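Sugar ABC transporter substrate-binding protein, BlMnBP1 (Bifidobacterium animalis subsp. lactis ATCC 27673, PDB 6I5R) probably delivers beta-manno-oligosaccharides such as mannobiose, which it binds, to an ABC transporter for uptake. Local coordinates at residues G17-L29 and K327-I339. Numbering follows the deposited sequence.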
ATOM      1  N   GLY A  17      19.197 -11.012 -15.161  1.00 28.22           N
ATOM      2  CA  GLY A  17      19.527 -11.050 -13.751  1.00 24.07           C
ATOM      3  C   GLY A  17      19.372 -12.442 -13.146  1.00 23.41           C
ATOM      4  O   GLY A  17      19.971 -12.746 -12.114  1.00 27.31           O
ATOM      5  N   ASN A  18      18.582 -13.286 -13.803  1.00 24.81           N
ATOM      6  CA  ASN A  18      18.284 -14.626 -13.294  1.00 19.71           C
ATOM      7  C   ASN A  18      19.444 -15.555 -13.627  1.00 27.83           C
ATOM      8  O   ASN A  18      19.716 -15.823 -14.808  1.00 29.28           O
ATOM      9  CB  ASN A  18      16.970 -15.138 -13.882  1.00 21.32           C
ATOM     10  CG  ASN A  18      16.511 -16.468 -13.252  1.00 23.74           C
ATOM     11  OD1 ASN A  18      17.287 -17.182 -12.591  1.00 24.47           O
ATOM     12  ND2 ASN A  18      15.249 -16.824 -13.503  1.00 23.97           N
ATOM     13  N   LYS A  19      20.160 -16.013 -12.593  1.00 23.78           N
ATOM     14  CA  LYS A  19      21.281 -16.922 -12.799  1.00 23.08           C
ATOM     15  C   LYS A  19      20.862 -18.380 -12.802  1.00 23.14           C
ATOM     16  O   LYS A  19      21.675 -19.234 -13.189  1.00 34.35           O
ATOM     17  CB  LYS A  19      22.354 -16.763 -11.707  1.00 21.89           C
ATOM     18  CG  LYS A  19      22.945 -15.399 -11.582  1.00 22.28           C
ATOM     19  CD  LYS A  19      23.927 -15.303 -10.406  1.00 23.37           C
ATOM     20  CE  LYS A  19      24.473 -13.884 -10.376  1.00 24.22           C
ATOM     21  NZ  LYS A  19      25.112 -13.465  -9.098  1.00 24.17           N
ATOM     22  N   THR A  20      19.631 -18.682 -12.398  1.00 24.45           N
ATOM     23  CA  THR A  20      19.236 -20.058 -12.105  1.00 21.21           C
ATOM     24  C   THR A  20      18.831 -20.856 -13.335  1.00 23.60           C
ATOM     25  O   THR A  20      18.843 -22.078 -13.279  1.00 27.57           O
ATOM     26  CB  THR A  20      18.052 -20.108 -11.126  1.00 27.07           C
ATOM     27  OG1 THR A  20      16.841 -19.657 -11.773  1.00 27.23           O
ATOM     28  CG2 THR A  20      18.357 -19.248  -9.920  1.00 26.82           C
ATOM     29  N   GLY A  21      18.416 -20.217 -14.416  1.00 20.61           N
ATOM     30  CA  GLY A  21      17.853 -20.952 -15.536  1.00 25.42           C
ATOM     31  C   GLY A  21      16.414 -21.382 -15.362  1.00 25.52           C
ATOM     32  O   GLY A  21      15.876 -22.094 -16.232  1.00 24.84           O
ATOM     33  N   ILE A  22      15.765 -20.953 -14.284  1.00 24.55           N
ATOM     34  CA  ILE A  22      14.424 -21.401 -13.909  1.00 20.65           C
ATOM     35  C   ILE A  22      13.532 -20.173 -13.726  1.00 20.68           C
ATOM     36  O   ILE A  22      13.877 -19.252 -12.973  1.00 21.64           O
ATOM     37  CB  ILE A  22      14.457 -22.225 -12.611  1.00 22.89           C
ATOM     38  CG1 ILE A  22      15.541 -23.294 -12.658  1.00 26.29           C
ATOM     39  CG2 ILE A  22      13.107 -22.870 -12.333  1.00 26.43           C
ATOM     40  CD1 ILE A  22      15.873 -23.873 -11.271  1.00 25.56           C
ATOM     41  N   THR A  23      12.386 -20.168 -14.393  1.00 19.80           N
ATOM     42  CA  THR A  23      11.424 -19.107 -14.144  1.00 17.52           C
ATOM     43  C   THR A  23      10.463 -19.552 -13.063  1.00 16.39           C
ATOM     44  O   THR A  23      10.322 -20.737 -12.767  1.00 21.92           O
ATOM     45  CB  THR A  23      10.647 -18.698 -15.404  1.00 24.84           C
ATOM     46  OG1 THR A  23       9.918 -19.806 -15.935  1.00 18.38           O
ATOM     47  CG2 THR A  23      11.609 -18.122 -16.455  1.00 23.53           C
ATOM     48  N   TYR A  24       9.781 -18.574 -12.475  1.00 16.39           N
ATOM     49  CA  TYR A  24       8.849 -18.865 -11.388  1.00 20.20           C
ATOM     50  C   TYR A  24       7.774 -19.886 -11.751  1.00 17.16           C
ATOM     51  O   TYR A  24       7.511 -20.786 -10.934  1.00 19.91           O
ATOM     52  CB  TYR A  24       8.241 -17.530 -10.939  1.00 21.86           C
ATOM     53  CG  TYR A  24       7.122 -17.602  -9.936  1.00 16.39           C
ATOM     54  CD1 TYR A  24       5.828 -17.921 -10.321  1.00 18.32           C
ATOM     55  CD2 TYR A  24       7.353 -17.271  -8.613  1.00 17.89           C
ATOM     56  CE1 TYR A  24       4.807 -17.956  -9.403  1.00 19.13           C
ATOM     57  CE2 TYR A  24       6.335 -17.295  -7.690  1.00 21.38           C
ATOM     58  CZ  TYR A  24       5.070 -17.648  -8.076  1.00 19.53           C
ATOM     59  OH  TYR A  24       4.062 -17.679  -7.131  1.00 16.39           O
ATOM     60  N   PRO A  25       7.108 -19.814 -12.902  1.00 18.59           N
ATOM     61  CA  PRO A  25       6.086 -20.836 -13.211  1.00 20.46           C
ATOM     62  C   PRO A  25       6.657 -22.256 -13.299  1.00 24.71           C
ATOM     63  O   PRO A  25       5.894 -23.230 -13.162  1.00 24.25           O
ATOM     64  CB  PRO A  25       5.501 -20.368 -14.558  1.00 20.83           C
ATOM     65  CG  PRO A  25       5.845 -18.871 -14.636  1.00 20.45           C
ATOM     66  CD  PRO A  25       7.191 -18.763 -13.941  1.00 18.62           C
ATOM     67  N   GLU A  26       7.969 -22.388 -13.540  1.00 18.74           N
ATOM     68  CA  GLU A  26       8.654 -23.663 -13.745  1.00 25.45           C
ATOM     69  C   GLU A  26       8.988 -24.363 -12.436  1.00 21.37           C
ATOM     70  O   GLU A  26       9.382 -25.538 -12.454  1.00 26.02           O
ATOM     71  CB  GLU A  26       9.917 -23.419 -14.572  1.00 23.56           C
ATOM     72  CG  GLU A  26       9.670 -23.084 -16.066  1.00 26.01           C
ATOM     73  CD  GLU A  26      10.946 -22.794 -16.855  1.00 27.42           C
ATOM     74  OE1 GLU A  26      11.860 -22.138 -16.300  1.00 38.29           O
ATOM     75  OE2 GLU A  26      11.053 -23.223 -18.043  1.00 29.47           O
ATOM     76  N   ILE A  27       8.803 -23.681 -11.300  1.00 22.65           N
ATOM     77  CA  ILE A  27       9.079 -24.271  -9.995  1.00 22.35           C
ATOM     78  C   ILE A  27       7.914 -25.169  -9.614  1.00 21.00           C
ATOM     79  O   ILE A  27       6.762 -24.716  -9.570  1.00 19.83           O
ATOM     80  CB  ILE A  27       9.298 -23.169  -8.941  1.00 18.67           C
ATOM     81  CG1 ILE A  27      10.527 -22.342  -9.287  1.00 16.39           C
ATOM     82  CG2 ILE A  27       9.438 -23.759  -7.550  1.00 23.27           C
ATOM     83  CD1 ILE A  27      10.698 -21.189  -8.378  1.00 20.39           C
ATOM     84  N   LYS A  28       8.227 -26.416  -9.265  1.00 19.91           N
ATOM     85  CA  LYS A  28       7.271 -27.349  -8.678  1.00 19.82           C
ATOM     86  C   LYS A  28       7.533 -27.423  -7.185  1.00 25.00           C
ATOM     87  O   LYS A  28       8.451 -28.139  -6.749  1.00 24.11           O
ATOM     88  CB  LYS A  28       7.442 -28.711  -9.338  1.00 22.95           C
ATOM     89  CG  LYS A  28       7.230 -28.784 -10.902  1.00 27.63           C
ATOM     90  CD  LYS A  28       7.789 -30.155 -11.424  1.00 25.66           C
ATOM     91  CE  LYS A  28       7.272 -30.418 -12.837  1.00 26.87           C
ATOM     92  NZ  LYS A  28       7.952 -31.582 -13.507  1.00 32.51           N
ATOM     93  N   LEU A  29       6.768 -26.663  -6.405  1.00 21.83           N
ATOM     94  CA  LEU A  29       6.993 -26.636  -4.963  1.00 24.34           C
ATOM     95  C   LEU A  29       6.930 -28.041  -4.340  1.00 23.19           C
ATOM     96  O   LEU A  29       5.944 -28.783  -4.513  1.00 28.06           O
ATOM     97  CB  LEU A  29       5.984 -25.725  -4.277  1.00 27.36           C
ATOM     98  CG  LEU A  29       6.173 -24.263  -4.464  1.00 21.91           C
ATOM     99  CD1 LEU A  29       4.982 -23.496  -3.834  1.00 25.78           C
ATOM    100  CD2 LEU A  29       7.488 -23.784  -3.844  1.00 24.09           C
ATOM    101  N   LYS A 327      19.655  -9.635  -7.458  1.00 16.39           N
ATOM    102  CA  LYS A 327      20.365 -10.232  -8.561  1.00 16.39           C
ATOM    103  C   LYS A 327      21.835 -10.526  -8.240  1.00 20.83           C
ATOM    104  O   LYS A 327      22.467 -11.274  -8.938  1.00 16.39           O
ATOM    105  CB  LYS A 327      20.306  -9.337  -9.783  1.00 17.32           C
ATOM    106  CG  LYS A 327      20.793  -7.970  -9.516  1.00 24.01           C
ATOM    107  CD  LYS A 327      22.273  -7.948  -9.382  1.00 27.90           C
ATOM    108  CE  LYS A 327      22.852  -6.644  -9.831  1.00 27.80           C
ATOM    109  NZ  LYS A 327      24.146  -6.875 -10.526  1.00 16.39           N
ATOM    110  N   ASN A 328      22.364  -9.929  -7.188  1.00 16.39           N
ATOM    111  CA  ASN A 328      23.782 -10.110  -6.885  1.00 21.40           C
ATOM    112  C   ASN A 328      24.095 -11.457  -6.249  1.00 18.60           C
ATOM    113  O   ASN A 328      25.273 -11.818  -6.129  1.00 18.17           O
ATOM    114  CB  ASN A 328      24.270  -9.021  -5.935  1.00 17.11           C
ATOM    115  CG  ASN A 328      24.271  -7.653  -6.563  1.00 16.39           C
ATOM    116  OD1 ASN A 328      24.473  -7.515  -7.749  1.00 17.44           O
ATOM    117  ND2 ASN A 328      24.103  -6.627  -5.746  1.00 17.86           N
ATOM    118  N   ILE A 329      23.095 -12.192  -5.789  1.00 20.93           N
ATOM    119  CA  ILE A 329      23.398 -13.382  -5.011  1.00 16.39           C
ATOM    120  C   ILE A 329      23.609 -14.588  -5.922  1.00 20.26           C
ATOM    121  O   ILE A 329      23.321 -14.544  -7.125  1.00 19.81           O
ATOM    122  CB  ILE A 329      22.303 -13.659  -3.963  1.00 23.85           C
ATOM    123  CG1 ILE A 329      21.027 -14.195  -4.637  1.00 16.90           C
ATOM    124  CG2 ILE A 329      22.038 -12.406  -3.128  1.00 16.39           C
ATOM    125  CD1 ILE A 329      19.854 -14.266  -3.722  1.00 19.38           C
ATOM    126  N   SER A 330      24.120 -15.666  -5.335  1.00 16.46           N
ATOM    127  CA  SER A 330      24.490 -16.873  -6.081  1.00 22.72           C
ATOM    128  C   SER A 330      23.262 -17.503  -6.726  1.00 25.58           C
ATOM    129  O   SER A 330      22.124 -17.233  -6.332  1.00 17.11           O
ATOM    130  CB  SER A 330      25.150 -17.885  -5.142  1.00 16.77           C
ATOM    131  OG  SER A 330      24.204 -18.467  -4.252  1.00 18.75           O
ATOM    132  N   LYS A 331      23.500 -18.362  -7.737  1.00 22.73           N
ATOM    133  CA  LYS A 331      22.370 -19.041  -8.368  1.00 19.14           C
ATOM    134  C   LYS A 331      21.595 -19.863  -7.336  1.00 18.09           C
ATOM    135  O   LYS A 331      20.355 -19.877  -7.349  1.00 20.46           O
ATOM    136  CB  LYS A 331      22.813 -19.929  -9.543  1.00 21.22           C
ATOM    137  CG  LYS A 331      23.719 -21.105  -9.191  1.00 26.47           C
ATOM    138  CD  LYS A 331      23.652 -22.268 -10.211  1.00 27.24           C
ATOM    139  CE  LYS A 331      25.033 -22.952 -10.392  1.00 30.13           C
ATOM    140  NZ  LYS A 331      25.893 -23.113  -9.146  1.00 31.04           N
ATOM    141  N   GLU A 332      22.303 -20.484  -6.387  1.00 17.96           N
ATOM    142  CA  GLU A 332      21.639 -21.294  -5.373  1.00 16.39           C
ATOM    143  C   GLU A 332      20.686 -20.442  -4.549  1.00 21.31           C
ATOM    144  O   GLU A 332      19.527 -20.815  -4.348  1.00 18.71           O
ATOM    145  CB  GLU A 332      22.687 -21.981  -4.479  1.00 20.70           C
ATOM    146  CG  GLU A 332      22.131 -22.990  -3.472  1.00 24.30           C
ATOM    147  CD  GLU A 332      23.229 -23.777  -2.733  1.00 26.01           C
ATOM    148  OE1 GLU A 332      24.314 -23.185  -2.423  1.00 32.85           O
ATOM    149  OE2 GLU A 332      23.029 -25.016  -2.474  1.00 39.37           O
ATOM    150  N   LYS A 333      21.154 -19.271  -4.090  1.00 16.54           N
ATOM    151  CA  LYS A 333      20.314 -18.424  -3.246  1.00 24.75           C
ATOM    152  C   LYS A 333      19.205 -17.761  -4.045  1.00 20.77           C
ATOM    153  O   LYS A 333      18.115 -17.531  -3.515  1.00 16.39           O
ATOM    154  CB  LYS A 333      21.158 -17.365  -2.531  1.00 18.80           C
ATOM    155  CG  LYS A 333      22.143 -18.000  -1.554  1.00 20.34           C
ATOM    156  CD  LYS A 333      22.864 -16.954  -0.700  1.00 19.98           C
ATOM    157  CE  LYS A 333      23.846 -17.628   0.259  1.00 24.71           C
ATOM    158  NZ  LYS A 333      24.254 -16.688   1.314  1.00 26.07           N
ATOM    159  N   GLN A 334      19.463 -17.430  -5.308  1.00 16.39           N
ATOM    160  CA  GLN A 334      18.382 -16.957  -6.162  1.00 18.40           C
ATOM    161  C   GLN A 334      17.262 -17.984  -6.256  1.00 21.53           C
ATOM    162  O   GLN A 334      16.077 -17.645  -6.158  1.00 16.39           O
ATOM    163  CB  GLN A 334      18.915 -16.625  -7.553  1.00 16.39           C
ATOM    164  CG  GLN A 334      19.778 -15.393  -7.624  1.00 20.04           C
ATOM    165  CD  GLN A 334      20.055 -14.979  -9.037  1.00 17.42           C
ATOM    166  OE1 GLN A 334      19.501 -15.539  -9.947  1.00 20.85           O
ATOM    167  NE2 GLN A 334      20.897 -13.963  -9.226  1.00 20.11           N
ATOM    168  N   GLU A 335      17.612 -19.251  -6.442  1.00 17.42           N
ATOM    169  CA  GLU A 335      16.585 -20.274  -6.578  1.00 21.58           C
ATOM    170  C   GLU A 335      15.916 -20.555  -5.241  1.00 20.83           C
ATOM    171  O   GLU A 335      14.681 -20.650  -5.161  1.00 16.39           O
ATOM    172  CB  GLU A 335      17.202 -21.553  -7.158  1.00 20.62           C
ATOM    173  CG  GLU A 335      16.157 -22.569  -7.566  1.00 20.15           C
ATOM    174  CD  GLU A 335      16.754 -23.892  -7.996  1.00 23.06           C
ATOM    175  OE1 GLU A 335      17.946 -23.909  -8.407  1.00 21.58           O
ATOM    176  OE2 GLU A 335      16.009 -24.897  -7.944  1.00 22.49           O
ATOM    177  N   ALA A 336      16.701 -20.633  -4.166  1.00 16.39           N
ATOM    178  CA  ALA A 336      16.110 -20.798  -2.846  1.00 20.32           C
ATOM    179  C   ALA A 336      15.126 -19.672  -2.556  1.00 16.43           C
ATOM    180  O   ALA A 336      14.038 -19.905  -2.031  1.00 16.39           O
ATOM    181  CB  ALA A 336      17.189 -20.836  -1.774  1.00 19.49           C
ATOM    182  N   SER A 337      15.492 -18.448  -2.929  1.00 16.39           N
ATOM    183  CA  SER A 337      14.640 -17.297  -2.639  1.00 18.49           C
ATOM    184  C   SER A 337      13.360 -17.349  -3.460  1.00 20.36           C
ATOM    185  O   SER A 337      12.291 -16.969  -2.973  1.00 16.39           O
ATOM    186  CB  SER A 337      15.403 -16.003  -2.925  1.00 20.11           C
ATOM    187  OG  SER A 337      16.490 -15.811  -2.033  1.00 16.39           O
ATOM    188  N   MET A 338      13.457 -17.800  -4.718  1.00 16.39           N
ATOM    189  CA  MET A 338      12.278 -17.842  -5.582  1.00 20.03           C
ATOM    190  C   MET A 338      11.330 -18.950  -5.147  1.00 18.40           C
ATOM    191  O   MET A 338      10.098 -18.800  -5.242  1.00 18.10           O
ATOM    192  CB  MET A 338      12.696 -18.015  -7.050  1.00 18.18           C
ATOM    193  CG  MET A 338      11.551 -17.825  -8.018  1.00 21.55           C
ATOM    194  SD  MET A 338      12.029 -17.821  -9.778  1.00 16.80           S
ATOM    195  CE  MET A 338      13.344 -16.607  -9.873  1.00 21.78           C
ATOM    196  N   ILE A 339      11.889 -20.053  -4.642  1.00 16.39           N
ATOM    197  CA  ILE A 339      11.073 -21.086  -4.010  1.00 16.96           C
ATOM    198  C   ILE A 339      10.321 -20.523  -2.809  1.00 16.39           C
ATOM    199  O   ILE A 339       9.114 -20.725  -2.670  1.00 16.39           O
ATOM    200  CB  ILE A 339      11.954 -22.283  -3.615  1.00 18.25           C
ATOM    201  CG1 ILE A 339      12.538 -22.902  -4.885  1.00 19.21           C
ATOM    202  CG2 ILE A 339      11.164 -23.285  -2.800  1.00 17.25           C
ATOM    203  CD1 ILE A 339      13.545 -24.028  -4.649  1.00 20.29           C
TER
HETATM  204  O   HOH W   1      26.498 -11.052  -9.151  1.00 27.25           O
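M338 runs its side chain obliquely across the end of I27, whose CD1 presses tightly on M338 CG at 3.5 Å. With CG anti to the backbone N (chi1 -170°) the thioether reaches out from the helix, and SD lies 3.6 Å from Y24 N. One residue on, I339 CG2 meets L29 CD2 at 3.9 Å, the two side chains running antiparallel alongside each other. The loop 17-29 drapes along the start of helix 331-346, whose other face packs on strand 38-44 of the periplasmic-binding-protein fold; K342 of this helix bonds to Y24 O and I27 O. Q334 grips the loop through both amide atoms: OE1 accepts from K19 N in a nearly straight bond (2.8 Å, 169°), and NE2 donates to G17 O at 3.3 Å. A leucine in place of Q334 would probably leave K19 N and G17 O without these partners and let the chain around G17 shift. K19, extended beyond CG, crosses that amide, and its NZ donates to I329 O at 2.9 Å, from above the carbonyl plane. On the helix itself, T20 CG2 lies 3.3 Å from K331 O, while T20 N closes an Asx turn on N18 OD1, which also accepts from T20 OG1.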